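Local coordinates for protein 2-hydroxychromene-2-carboxylate isomerase (Pseudomonas putida, PDB 2IMF) that catalyses the reversible, glutathione-dependent isomerisation of 2-hydroxychromene-2-carboxylate to trans-o-hydroxybenzylidenepyruvate in naphthalene degradation, at residues V3-D8 with P169-G174; R87-G92 with S124-V129; F93-A98 with S138-F143; S14-Q19 with Q72-P77. One frame throughout, in Å; residues are numbered along the deposited sequence.

Contact 1 of 4, residues V3-D8 with P169-G174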
loop_
_atom_site.group_PDB
_atom_site.type_symbol
_atom_site.label_atom_id
_atom_site.label_comp_id
_atom_site.label_asym_id
_atom_site.label_seq_id
_atom_site.Cartn_x
_atom_site.Cartn_y
_atom_site.Cartn_z
ATOM N N VAL A 3 15.519 -13.118 -7.712
ATOM C CA VAL A 3 14.863 -11.910 -7.120
ATOM C C VAL A 3 15.653 -11.458 -5.902
ATOM O O VAL A 3 15.991 -12.290 -5.037
ATOM C CB VAL A 3 13.430 -12.257 -6.748
ATOM C CG1 VAL A 3 12.794 -11.216 -5.844
ATOM C CG2 VAL A 3 12.629 -12.450 -8.041
ATOM N N ASP A 4 15.989 -10.192 -5.802
ATOM C CA ASP A 4 16.557 -9.643 -4.604
ATOM C C ASP A 4 15.427 -9.213 -3.657
ATOM O O ASP A 4 14.518 -8.495 -4.075
ATOM C CB ASP A 4 17.453 -8.470 -4.973
ATOM C CG ASP A 4 18.656 -8.899 -5.859
ATOM O OD1 ASP A 4 19.052 -10.104 -5.851
ATOM O OD2 ASP A 4 19.179 -8.048 -6.559
ATOM N N PHE A 5 15.512 -9.657 -2.420
ATOM C CA PHE A 5 14.508 -9.383 -1.384
ATOM C C PHE A 5 15.119 -8.677 -0.239
ATOM O O PHE A 5 16.070 -9.175 0.391
ATOM C CB PHE A 5 13.945 -10.734 -0.999
ATOM C CG PHE A 5 12.948 -10.720 0.148
ATOM C CD1 PHE A 5 11.946 -9.737 0.290
ATOM C CD2 PHE A 5 12.948 -11.818 1.041
ATOM C CE1 PHE A 5 11.008 -9.794 1.331
ATOM C CE2 PHE A 5 12.003 -11.868 2.102
ATOM C CZ PHE A 5 11.060 -10.802 2.249
ATOM N N TYR A 6 14.500 -7.556 0.100
ATOM C CA TYR A 6 14.986 -6.701 1.191
ATOM C C TYR A 6 13.931 -6.675 2.276
ATOM O O TYR A 6 12.766 -6.388 2.012
ATOM C CB TYR A 6 15.201 -5.270 0.716
ATOM C CG TYR A 6 16.299 -5.173 -0.281
ATOM C CD1 TYR A 6 16.111 -5.501 -1.671
ATOM C CD2 TYR A 6 17.559 -4.895 0.154
ATOM C CE1 TYR A 6 17.156 -5.419 -2.583
ATOM C CE2 TYR A 6 18.685 -4.838 -0.784
ATOM C CZ TYR A 6 18.392 -5.105 -2.121
ATOM O OH TYR A 6 19.481 -5.094 -3.045
ATOM N N PHE A 7 14.295 -7.007 3.504
ATOM C CA PHE A 7 13.339 -7.133 4.602
ATOM C C PHE A 7 14.023 -6.665 5.898
ATOM O O PHE A 7 15.265 -6.572 5.979
ATOM C CB PHE A 7 12.850 -8.586 4.769
ATOM C CG PHE A 7 13.948 -9.547 5.180
ATOM C CD1 PHE A 7 14.807 -10.094 4.248
ATOM C CD2 PHE A 7 14.183 -9.828 6.493
ATOM C CE1 PHE A 7 15.816 -10.957 4.646
ATOM C CE2 PHE A 7 15.228 -10.611 6.888
ATOM C CZ PHE A 7 16.028 -11.197 5.923
ATOM N N ASP A 8 13.192 -6.402 6.914
ATOM C CA ASP A 8 13.613 -6.149 8.316
ATOM C C ASP A 8 12.658 -7.028 9.133
ATOM O O ASP A 8 11.455 -7.055 8.832
ATOM C CB ASP A 8 13.450 -4.644 8.621
ATOM C CG ASP A 8 13.906 -4.239 10.031
ATOM O OD1 ASP A 8 13.755 -5.067 10.980
ATOM O OD2 ASP A 8 14.315 -3.086 10.203
ATOM N N PRO A 169 8.636 -4.755 2.721
ATOM C CA PRO A 169 9.515 -5.609 1.875
ATOM C C PRO A 169 9.712 -4.950 0.520
ATOM O O PRO A 169 8.777 -4.403 -0.055
ATOM C CB PRO A 169 8.707 -6.925 1.714
ATOM C CG PRO A 169 7.226 -6.442 1.836
ATOM C CD PRO A 169 7.241 -5.247 2.803
ATOM N N THR A 170 10.940 -5.078 -0.009
ATOM C CA THR A 170 11.259 -4.519 -1.338
ATOM C C THR A 170 11.845 -5.683 -2.144
ATOM O O THR A 170 12.650 -6.461 -1.625
ATOM C CB THR A 170 12.141 -3.272 -1.265
ATOM O OG1 THR A 170 11.365 -2.253 -0.630
ATOM C CG2 THR A 170 12.436 -2.785 -2.673
ATOM N N MET A 171 11.423 -5.768 -3.402
ATOM C CA MET A 171 11.826 -6.885 -4.296
ATOM C C MET A 171 12.350 -6.272 -5.573
ATOM O O MET A 171 11.708 -5.334 -6.099
ATOM C CB MET A 171 10.706 -7.884 -4.636
ATOM C CG MET A 171 10.303 -8.728 -3.461
ATOM S SD MET A 171 9.358 -7.995 -2.105
ATOM C CE MET A 171 7.990 -7.168 -2.932
ATOM N N PHE A 172 13.434 -6.825 -6.161
ATOM C CA PHE A 172 13.898 -6.371 -7.502
ATOM C C PHE A 172 13.940 -7.603 -8.362
ATOM O O PHE A 172 14.432 -8.662 -7.941
ATOM C CB PHE A 172 15.311 -5.791 -7.487
ATOM C CG PHE A 172 15.480 -4.435 -6.841
ATOM C CD1 PHE A 172 15.518 -4.328 -5.458
ATOM C CD2 PHE A 172 15.617 -3.309 -7.618
ATOM C CE1 PHE A 172 15.721 -3.087 -4.865
ATOM C CE2 PHE A 172 15.823 -2.073 -7.041
ATOM C CZ PHE A 172 15.886 -1.967 -5.689
ATOM N N LEU A 173 13.596 -7.360 -9.618
ATOM C CA LEU A 173 13.863 -8.288 -10.744
ATOM C C LEU A 173 14.440 -7.406 -11.828
ATOM O O LEU A 173 13.774 -6.492 -12.356
ATOM C CB LEU A 173 12.613 -8.964 -11.184
ATOM C CG LEU A 173 12.843 -9.890 -12.372
ATOM C CD1 LEU A 173 13.790 -11.018 -11.982
ATOM C CD2 LEU A 173 11.488 -10.447 -12.644
ATOM N N GLY A 174 15.711 -7.616 -12.187
ATOM C CA GLY A 174 16.262 -6.799 -13.236
ATOM C C GLY A 174 16.312 -5.385 -12.727
ATOM O O GLY A 174 16.805 -5.136 -11.612
#
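F172 and Y6 lose the most surface where strand 170-173 runs antiparallel to strand 2-7, a central pairing in the mixed sheet of this thioredoxin-like fold. The two rings rise from the same face but belong to different rungs: D4 is the partner of F172 and Y6 that of T170, both as hydrogen-bonded pairs. They meet diagonally, with CE1 of Y6 3.5 Å from CD1 of F172 and the planes inclined at 71°. In both residues CG stands anti to the carbonyl carbon (chi1 -66° in Y6, -72° in F172), which sends the rings up to lean on each other, with T170 O at the edge of the Y6 ring. R163 binds this face together: it forms a salt bridge with D4, a hydrogen bond with the Y6 hydroxyl and a cation-pi contact with F172. The carboxylate and the phenol therefore have a polar partner although they are buried.

Beneath the rings D4 and F172 each give an N-H to the other's carbonyl (D4 N to F172 O 3.1 Å), and Y6 and T170 do the same (Y6 N to T170 O 2.8 Å). V3, a branched residue at ease in an extended strand, contributes apolar cover: its CG1 reaches to 4.1 Å from CB of M171. On the opposite face from Y6 and F172, F5 and M171 form the non-hydrogen-bonded pair, and SD of M171 comes within 3.9 Å of CD1 of F5 in an oblique Met-aromatic contact. P169, preceded by a cis peptide as in other thioredoxin folds, lies beside bound glutathione; its CB touches the edge of the F5 ring in plane, 3.7 Å from CE1.

Contact 2 of 4, residues R87-G92 with S124-V129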
loop_
_atom_site.group_PDB
_atom_site.type_symbol
_atom_site.label_atom_id
_atom_site.label_comp_id
_atom_site.label_asym_id
_atom_site.label_seq_id
_atom_site.Cartn_x
_atom_site.Cartn_y
_atom_site.Cartn_z
ATOM N N ARG A 87 16.984 -5.644 15.703
ATOM C CA ARG A 87 18.378 -5.495 15.277
ATOM C C ARG A 87 19.184 -6.763 15.415
ATOM O O ARG A 87 19.904 -7.146 14.477
ATOM C CB ARG A 87 19.036 -4.433 16.152
ATOM C CG ARG A 87 20.550 -4.242 15.844
ATOM C CD ARG A 87 21.260 -3.131 16.693
ATOM N NE ARG A 87 20.440 -1.980 17.057
ATOM C CZ ARG A 87 20.069 -0.979 16.252
ATOM N NH1 ARG A 87 20.416 -0.966 14.966
ATOM N NH2 ARG A 87 19.321 0.013 16.743
ATOM N N ARG A 88 19.095 -7.462 16.545
ATOM C CA ARG A 88 19.918 -8.647 16.752
ATOM C C ARG A 88 19.634 -9.729 15.725
ATOM O O ARG A 88 20.546 -10.330 15.152
ATOM C CB ARG A 88 19.726 -9.160 18.199
ATOM C CG ARG A 88 20.151 -10.616 18.463
ATOM C CD ARG A 88 20.511 -10.923 19.951
ATOM N NE ARG A 88 19.368 -10.900 20.874
ATOM C CZ ARG A 88 19.414 -10.521 22.149
ATOM N NH1 ARG A 88 20.550 -10.119 22.716
ATOM N NH2 ARG A 88 18.305 -10.536 22.870
ATOM N N MET A 89 18.326 -10.011 15.493
ATOM C CA MET A 89 18.007 -11.042 14.544
ATOM C C MET A 89 18.317 -10.635 13.107
ATOM O O MET A 89 18.622 -11.516 12.281
ATOM C CB MET A 89 16.611 -11.668 14.707
ATOM C CG MET A 89 16.310 -12.188 16.129
ATOM S SD MET A 89 17.483 -13.350 16.825
ATOM C CE MET A 89 17.169 -14.813 15.858
ATOM N N ASN A 90 18.165 -9.358 12.795
ATOM C CA ASN A 90 18.580 -8.905 11.442
ATOM C C ASN A 90 20.093 -9.180 11.221
ATOM O O ASN A 90 20.504 -9.662 10.161
ATOM C CB ASN A 90 18.317 -7.385 11.312
ATOM C CG ASN A 90 16.861 -6.997 11.109
ATOM O OD1 ASN A 90 15.997 -7.831 10.872
ATOM N ND2 ASN A 90 16.624 -5.686 11.210
ATOM N N ILE A 91 20.890 -8.765 12.237
ATOM C CA ILE A 91 22.330 -9.023 12.159
ATOM C C ILE A 91 22.621 -10.532 12.024
ATOM O O ILE A 91 23.481 -10.993 11.232
ATOM C CB ILE A 91 22.988 -8.503 13.378
ATOM C CG1 ILE A 91 23.026 -6.979 13.374
ATOM C CG2 ILE A 91 24.401 -9.123 13.444
ATOM C CD1 ILE A 91 23.460 -6.267 14.725
ATOM N N GLY A 92 21.854 -11.341 12.759
ATOM C CA GLY A 92 22.089 -12.754 12.757
ATOM C C GLY A 92 21.889 -13.409 11.401
ATOM O O GLY A 92 22.443 -14.503 11.133
ATOM N N SER A 124 16.748 -15.556 24.772
ATOM C CA SER A 124 16.951 -16.942 24.386
ATOM C C SER A 124 16.658 -17.198 22.926
ATOM O O SER A 124 16.770 -18.369 22.461
ATOM C CB SER A 124 16.099 -17.889 25.232
ATOM O OG SER A 124 14.775 -17.384 25.271
ATOM N N LEU A 125 16.175 -16.214 22.176
ATOM C CA LEU A 125 15.827 -16.539 20.768
ATOM C C LEU A 125 17.037 -16.969 19.900
ATOM O O LEU A 125 16.836 -17.954 19.154
ATOM C CB LEU A 125 15.031 -15.379 20.130
ATOM C CG LEU A 125 14.528 -15.576 18.705
ATOM C CD1 LEU A 125 13.511 -16.751 18.613
ATOM C CD2 LEU A 125 13.829 -14.253 18.307
ATOM N N PRO A 126 18.233 -16.374 20.059
ATOM C CA PRO A 126 19.339 -16.926 19.290
ATOM C C PRO A 126 19.542 -18.411 19.593
ATOM O O PRO A 126 19.798 -19.191 18.645
ATOM C CB PRO A 126 20.502 -16.046 19.739
ATOM C CG PRO A 126 19.851 -14.744 20.007
ATOM C CD PRO A 126 18.588 -15.116 20.750
ATOM N N ALA A 127 19.450 -18.856 20.839
ATOM C CA ALA A 127 19.642 -20.280 21.127
ATOM C C ALA A 127 18.537 -21.138 20.528
ATOM O O ALA A 127 18.753 -22.260 20.057
ATOM C CB ALA A 127 19.753 -20.526 22.636
ATOM N N LEU A 128 17.291 -20.653 20.608
ATOM C CA LEU A 128 16.176 -21.407 20.060
ATOM C C LEU A 128 16.377 -21.574 18.587
ATOM O O LEU A 128 16.141 -22.678 17.996
ATOM C CB LEU A 128 14.851 -20.699 20.342
ATOM C CG LEU A 128 14.386 -20.701 21.820
ATOM C CD1 LEU A 128 13.360 -19.644 22.085
ATOM C CD2 LEU A 128 13.796 -22.043 22.143
ATOM N N VAL A 129 16.751 -20.482 17.912
ATOM C CA VAL A 129 16.959 -20.544 16.424
ATOM C C VAL A 129 18.150 -21.448 16.086
ATOM O O VAL A 129 18.018 -22.309 15.139
ATOM C CB VAL A 129 17.092 -19.122 15.847
ATOM C CG1 VAL A 129 17.628 -19.126 14.400
ATOM C CG2 VAL A 129 15.772 -18.438 15.956
#
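L125 begins the packing against M89, offering its CG and CD2 to the methionine from the first turn of helix 125-133. CD2 of the leucine is 3.9 Å from CG of M89, and the two side chains meet at a slant. M89 has been modelled in two conformations; in the one described here its chain is bent at chi2 and chi3 (-54° and -71°), bringing sulfur and methyl over the leucine, with CE 4.0 Å from CG of L125.

P126 follows. A proline is well placed in a first helical turn, where a missing N-H costs no bond within the helix. Its CG meets SD of M89 at 4.2 Å and also approaches R88, likewise modelled twice, whose CD is 3.9 Å away from that same P126 CG. The arginine passes the proline roughly at right angles, giving it the aliphatic part of its chain while its NH1 makes a salt bridge with E123. These helices belong to the helical region inserted between the beta-alpha-beta and beta-beta-alpha halves of the thioredoxin fold, an architecture shared with DsbA. Their short axes lie 11.5 Å apart and cross at -35°, a wide spacing that a long, flexible methionine can span.

One turn beyond L125, V129 points toward the partner helix. Its CG2 takes the end of the methionine, CE of M89 lying 3.9 Å from it, with the two side chains running past one another head to tail. Helix 99-115 lies against both residues: V109 touches M89 and V129, and Y105 and V108 touch V129 as well.

Contact 3 of 4, residues F93-A98 with S138-F143; sequences FYYSGA and SAFEHF
Y95 slots between F140 and F143, two aromatic side chains one helical turn apart, and supplies most of what the loop 93-98 buries against helix 137-145. This is the tight part. The edge of F140 points at one face of the tyrosine, its CD1 3.6 Å from CG of Y95, in an edge-to-face pair with planes at 66°. Toward F143 the roles reverse: now Y95 presents its own edge, CD1 standing 3.5 Å from CG of F143, in an offset edge-to-face arrangement. With CG anti to the backbone N (chi1 -168°), the tyrosine extends along the helix, so that CA of F140 also rests over its ring in a CH-pi contact. F143 reaches back past Y95 toward the loop backbone, where its CZ lies 3.6 Å from the carbonyl carbon C of Y94.

The outer part is sparser. Whereas the ring of Y95 is held on a face and an edge, at its hydroxyl end a single methyl touches, close though it is: CB of A139 is 3.3 Å from the tyrosine OH. A small residue leaves room for the phenol oxygen beside the helix. Polar groups here are served locally: ND1 of H142 bonds back to S138 O at 2.7 Å. In the loop, OG of S96 reaches F93 O at 2.8 Å, a bond that, with S96 N to the same oxygen, closes the turn on F93 O.

W135 meets the rings of both Y95 and F140. The whole is an aromatic cluster of interlocked edges and faces, near the surface of the helical region that DsbA-like proteins insert into the thioredoxin fold.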
loop_
_atom_site.group_PDB
_atom_site.type_symbol
_atom_site.label_atom_id
_atom_site.label_comp_id
_atom_site.label_asym_id
_atom_site.label_seq_id
_atom_site.Cartn_x
_atom_site.Cartn_y
_atom_site.Cartn_z
ATOM N N PHE A 93 21.110 -12.775 10.511
ATOM C CA PHE A 93 20.983 -13.296 9.164
ATOM C C PHE A 93 22.365 -13.479 8.514
ATOM O O PHE A 93 22.518 -14.372 7.713
ATOM C CB PHE A 93 20.104 -12.348 8.292
ATOM C CG PHE A 93 20.199 -12.658 6.825
ATOM C CD1 PHE A 93 19.500 -13.704 6.331
ATOM C CD2 PHE A 93 21.024 -11.919 5.960
ATOM C CE1 PHE A 93 19.628 -14.100 5.018
ATOM C CE2 PHE A 93 21.163 -12.277 4.639
ATOM C CZ PHE A 93 20.451 -13.357 4.186
ATOM N N TYR A 94 23.297 -12.610 8.810
ATOM C CA TYR A 94 24.606 -12.703 8.188
ATOM C C TYR A 94 25.465 -13.836 8.719
ATOM O O TYR A 94 26.580 -14.024 8.188
ATOM C CB TYR A 94 25.282 -11.318 8.273
ATOM C CG TYR A 94 24.435 -10.338 7.447
ATOM C CD1 TYR A 94 24.482 -10.418 6.059
ATOM C CD2 TYR A 94 23.519 -9.455 8.055
ATOM C CE1 TYR A 94 23.636 -9.644 5.252
ATOM C CE2 TYR A 94 22.691 -8.657 7.289
ATOM C CZ TYR A 94 22.717 -8.802 5.892
ATOM O OH TYR A 94 21.902 -8.044 5.080
ATOM N N TYR A 95 24.984 -14.631 9.661
ATOM C CA TYR A 95 25.689 -15.872 10.010
ATOM C C TYR A 95 25.338 -16.978 9.004
ATOM O O TYR A 95 26.053 -17.954 8.981
ATOM C CB TYR A 95 25.169 -16.311 11.382
ATOM C CG TYR A 95 25.969 -17.420 12.062
ATOM C CD1 TYR A 95 27.096 -17.063 12.780
ATOM C CD2 TYR A 95 25.527 -18.768 12.081
ATOM C CE1 TYR A 95 27.859 -18.037 13.468
ATOM C CE2 TYR A 95 26.289 -19.738 12.775
ATOM C CZ TYR A 95 27.370 -19.310 13.472
ATOM O OH TYR A 95 28.099 -20.325 14.118
ATOM N N SER A 96 24.240 -16.891 8.249
ATOM C CA SER A 96 23.782 -18.008 7.466
ATOM C C SER A 96 24.662 -18.170 6.252
ATOM O O SER A 96 25.294 -17.224 5.787
ATOM C CB SER A 96 22.310 -17.835 7.090
ATOM O OG SER A 96 22.072 -16.724 6.255
ATOM N N GLY A 97 24.723 -19.413 5.776
ATOM C CA GLY A 97 25.691 -19.753 4.705
ATOM C C GLY A 97 25.030 -19.703 3.341
ATOM O O GLY A 97 24.643 -18.634 2.857
ATOM N N ALA A 98 24.853 -20.861 2.727
ATOM C CA ALA A 98 24.317 -20.878 1.390
ATOM C C ALA A 98 22.805 -20.782 1.445
ATOM O O ALA A 98 22.210 -20.673 2.537
ATOM C CB ALA A 98 24.765 -22.129 0.646
ATOM N N SER A 138 26.759 -21.038 20.950
ATOM C CA SER A 138 27.742 -20.097 21.455
ATOM C C SER A 138 28.430 -19.306 20.272
ATOM O O SER A 138 28.605 -18.073 20.405
ATOM C CB SER A 138 28.837 -20.850 22.232
ATOM O OG SER A 138 29.791 -19.899 22.698
ATOM N N ALA A 139 28.734 -20.005 19.182
ATOM C CA ALA A 139 29.360 -19.330 18.050
ATOM C C ALA A 139 28.369 -18.312 17.505
ATOM O O ALA A 139 28.785 -17.215 17.133
ATOM C CB ALA A 139 29.731 -20.373 17.017
ATOM N N PHE A 140 27.074 -18.636 17.410
ATOM C CA PHE A 140 26.097 -17.677 16.862
ATOM C C PHE A 140 25.989 -16.478 17.760
ATOM O O PHE A 140 25.983 -15.361 17.303
ATOM C CB PHE A 140 24.758 -18.406 16.606
ATOM C CG PHE A 140 23.684 -17.537 16.041
ATOM C CD1 PHE A 140 23.880 -16.837 14.885
ATOM C CD2 PHE A 140 22.445 -17.453 16.664
ATOM C CE1 PHE A 140 22.886 -15.987 14.333
ATOM C CE2 PHE A 140 21.431 -16.694 16.123
ATOM C CZ PHE A 140 21.623 -15.909 15.004
ATOM N N GLU A 141 25.880 -16.729 19.048
ATOM C CA GLU A 141 25.699 -15.620 19.967
ATOM C C GLU A 141 26.938 -14.708 19.941
ATOM O O GLU A 141 26.862 -13.471 19.998
ATOM C CB GLU A 141 25.477 -16.127 21.389
ATOM C CG GLU A 141 24.086 -16.755 21.542
ATOM C CD GLU A 141 23.860 -17.414 22.864
ATOM O OE1 GLU A 141 24.816 -17.597 23.667
ATOM O OE2 GLU A 141 22.707 -17.819 23.075
ATOM N N HIS A 142 28.140 -15.316 19.822
ATOM C CA HIS A 142 29.341 -14.496 19.704
ATOM C C HIS A 142 29.303 -13.690 18.412
ATOM O O HIS A 142 29.695 -12.508 18.407
ATOM C CB HIS A 142 30.615 -15.372 19.740
ATOM C CG HIS A 142 31.026 -15.748 21.124
ATOM N ND1 HIS A 142 30.337 -16.667 21.899
ATOM C CD2 HIS A 142 32.016 -15.251 21.914
ATOM C CE1 HIS A 142 30.890 -16.716 23.112
ATOM N NE2 HIS A 142 31.931 -15.906 23.125
ATOM N N PHE A 143 28.901 -14.311 17.312
ATOM C CA PHE A 143 28.762 -13.577 16.058
ATOM C C PHE A 143 27.839 -12.352 16.213
ATOM O O PHE A 143 28.153 -11.230 15.760
ATOM C CB PHE A 143 28.248 -14.509 14.968
ATOM C CG PHE A 143 27.999 -13.799 13.663
ATOM C CD1 PHE A 143 29.057 -13.571 12.754
ATOM C CD2 PHE A 143 26.702 -13.347 13.330
ATOM C CE1 PHE A 143 28.811 -12.870 11.594
ATOM C CE2 PHE A 143 26.493 -12.671 12.142
ATOM C CZ PHE A 143 27.569 -12.436 11.293
#

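Contact 4 of 4, residues S14-Q19 with Q72-P77; sequences SYLANQ and QLYGIP
Y15 and I76 face each other where helix 12-28, the first helix of the thioredoxin fold, packs on the chain leaving helix 57-74 through a Schellman motif. CD1 of the isoleucine is the meeting point of the first shell. It lies 3.7 Å from the OH of Y15, obliquely to that ring, 4.2 Å from CD2 of L16 and, in the conformer of Q19 described here, 3.6 Å from CG of that residue. Just beyond, the Y15 hydroxyl donates a 2.6 Å hydrogen bond to O of P77, nearly along the C=O axis (163°). Tyrosine suits this place because its ring packs against aliphatic carbon while its oxygen secures the backbone of a segment that is no longer helical.

On the other side of I76, L16 and Y74 cross at about a right angle, CD2 of each 3.9 Å apart. The edge of the tyrosine ring also comes up to the helix backbone, with CE2 of Y74 3.3 Å from O of L16.

What positions these groups is the shape of the chain after the helix. G75 has a positive phi of 74°, readily adopted by glycine, and turns the backbone aside from the helix direction; Y74 and I76, on either side of it in sequence, both point toward helix 12-28. I76 itself holds CG1 in the crowded position between its N and carbonyl carbon (chi1 64°), which directs CD1 into the group of side chains. Farther out, the ring of Y74 is fixed at its tip: OH is hydrogen-bonded to OD1 of N181, a glutathione-site residue, and to NH1 of R20.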
loop_
_atom_site.group_PDB
_atom_site.type_symbol
_atom_site.label_atom_id
_atom_site.label_comp_id
_atom_site.label_asym_id
_atom_site.label_seq_id
_atom_site.Cartn_x
_atom_site.Cartn_y
_atom_site.Cartn_z
ATOM N N SER A 14 6.669 -7.702 5.636
ATOM C CA SER A 14 7.786 -8.532 5.197
ATOM C C SER A 14 7.619 -10.008 5.528
ATOM O O SER A 14 8.052 -10.888 4.758
ATOM C CB SER A 14 9.106 -8.030 5.753
ATOM O OG SER A 14 9.432 -6.749 5.224
ATOM N N TYR A 15 6.946 -10.296 6.674
ATOM C CA TYR A 15 6.652 -11.641 7.069
ATOM C C TYR A 15 5.751 -12.208 5.999
ATOM O O TYR A 15 5.972 -13.336 5.501
ATOM C CB TYR A 15 5.903 -11.601 8.389
ATOM C CG TYR A 15 5.164 -12.855 8.727
ATOM C CD1 TYR A 15 5.846 -14.052 8.975
ATOM C CD2 TYR A 15 3.780 -12.823 8.885
ATOM C CE1 TYR A 15 5.108 -15.222 9.382
ATOM C CE2 TYR A 15 3.058 -13.957 9.302
ATOM C CZ TYR A 15 3.765 -15.154 9.498
ATOM O OH TYR A 15 3.124 -16.327 9.882
ATOM N N LEU A 16 4.704 -11.467 5.605
ATOM C CA LEU A 16 3.776 -11.943 4.563
ATOM C C LEU A 16 4.538 -12.158 3.233
ATOM O O LEU A 16 4.403 -13.187 2.553
ATOM C CB LEU A 16 2.714 -10.908 4.309
ATOM C CG LEU A 16 1.694 -10.768 5.463
ATOM C CD1 LEU A 16 0.809 -9.559 5.217
ATOM C CD2 LEU A 16 0.814 -12.074 5.597
ATOM N N ALA A 17 5.328 -11.172 2.806
ATOM C CA ALA A 17 6.110 -11.314 1.565
ATOM C C ALA A 17 7.045 -12.490 1.612
ATOM O O ALA A 17 7.184 -13.208 0.589
ATOM C CB ALA A 17 6.875 -10.009 1.244
ATOM N N ASN A 18 7.726 -12.705 2.731
ATOM C CA ASN A 18 8.607 -13.849 2.785
ATOM C C ASN A 18 7.852 -15.134 2.638
ATOM O O ASN A 18 8.392 -16.008 1.966
ATOM C CB ASN A 18 9.365 -13.832 4.114
ATOM C CG ASN A 18 10.304 -14.973 4.222
ATOM O OD1 ASN A 18 11.223 -15.075 3.425
ATOM N ND2 ASN A 18 10.000 -15.904 5.119
ATOM N N GLN A 19 6.675 -15.247 3.228
ATOM C CA GLN A 19 5.897 -16.512 3.080
ATOM C C GLN A 19 5.607 -16.750 1.597
ATOM O O GLN A 19 5.760 -17.885 1.105
ATOM C CB GLN A 19 4.551 -16.351 3.847
ATOM C CG GLN A 19 3.416 -17.437 3.595
ATOM C CD GLN A 19 3.808 -18.801 4.101
ATOM O OE1 GLN A 19 4.682 -18.952 4.953
ATOM N NE2 GLN A 19 3.134 -19.811 3.587
ATOM N N GLN A 72 -4.995 -14.579 6.445
ATOM C CA GLN A 72 -6.086 -15.551 6.107
ATOM C C GLN A 72 -5.994 -15.988 4.666
ATOM O O GLN A 72 -6.124 -17.182 4.384
ATOM C CB GLN A 72 -7.449 -14.921 6.316
ATOM C CG GLN A 72 -7.796 -14.632 7.739
ATOM C CD GLN A 72 -8.223 -15.861 8.532
ATOM O OE1 GLN A 72 -7.624 -16.193 9.565
ATOM N NE2 GLN A 72 -9.266 -16.537 8.060
ATOM N N LEU A 73 -5.701 -15.067 3.729
ATOM C CA LEU A 73 -5.521 -15.445 2.337
ATOM C C LEU A 73 -4.413 -16.412 2.188
ATOM O O LEU A 73 -4.457 -17.323 1.353
ATOM C CB LEU A 73 -5.293 -14.234 1.435
ATOM C CG LEU A 73 -6.490 -13.290 1.234
ATOM C CD1 LEU A 73 -6.018 -12.061 0.441
ATOM C CD2 LEU A 73 -7.677 -13.982 0.515
ATOM N N TYR A 74 -3.328 -16.205 2.941
ATOM C CA TYR A 74 -2.143 -17.054 2.809
ATOM C C TYR A 74 -2.213 -18.351 3.639
ATOM O O TYR A 74 -1.359 -19.225 3.447
ATOM C CB TYR A 74 -0.897 -16.249 3.231
ATOM C CG TYR A 74 -0.439 -15.165 2.254
ATOM C CD1 TYR A 74 -1.170 -14.812 1.104
ATOM C CD2 TYR A 74 0.765 -14.488 2.502
ATOM C CE1 TYR A 74 -0.706 -13.839 0.244
ATOM C CE2 TYR A 74 1.224 -13.518 1.655
ATOM C CZ TYR A 74 0.490 -13.195 0.494
ATOM O OH TYR A 74 0.926 -12.203 -0.350
ATOM N N GLY A 75 -3.180 -18.457 4.527
ATOM C CA GLY A 75 -3.325 -19.631 5.400
ATOM C C GLY A 75 -2.320 -19.722 6.515
ATOM O O GLY A 75 -1.969 -20.846 6.924
ATOM N N ILE A 76 -1.888 -18.586 7.068
ATOM C CA ILE A 76 -0.860 -18.604 8.076
ATOM C C ILE A 76 -1.309 -17.742 9.254
ATOM O O ILE A 76 -2.114 -16.837 9.084
ATOM C CB ILE A 76 0.498 -18.081 7.504
ATOM C CG1 ILE A 76 0.428 -16.593 7.075
ATOM C CG2 ILE A 76 0.949 -18.927 6.359
ATOM C CD1 ILE A 76 1.733 -16.075 6.459
ATOM N N PRO A 77 -0.774 -17.967 10.483
ATOM C CA PRO A 77 -1.066 -17.108 11.623
ATOM C C PRO A 77 -0.290 -15.812 11.456
ATOM O O PRO A 77 0.763 -15.776 10.813
ATOM C CB PRO A 77 -0.464 -17.907 12.816
ATOM C CG PRO A 77 0.539 -18.749 12.246
ATOM C CD PRO A 77 0.055 -19.133 10.874
#

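Contacts 1 and 2 are buried, contact 4 partly so, and contact 3 lies at the surface. Contact 1, in the sheet, is held mainly by backbone hydrogen bonds, whereas contacts 2 and 3 in the helical region depend on side-chain packing, aliphatic with one methionine in contact 2, aromatic in contact 3. Contact 4 mixes apolar packing with one side-chain-to-backbone hydrogen bond, Y15 OH to P77 O. Contacts 2 and 3 are neighbours, their centres about 9 Å apart, and G92 O touches CE1 of F140. Contact 4 shares its helix with the face of the sheet bearing F5, where A17 meets P169. D8 and N90 probably hydrogen-bond, linking contact 1 to contact 2.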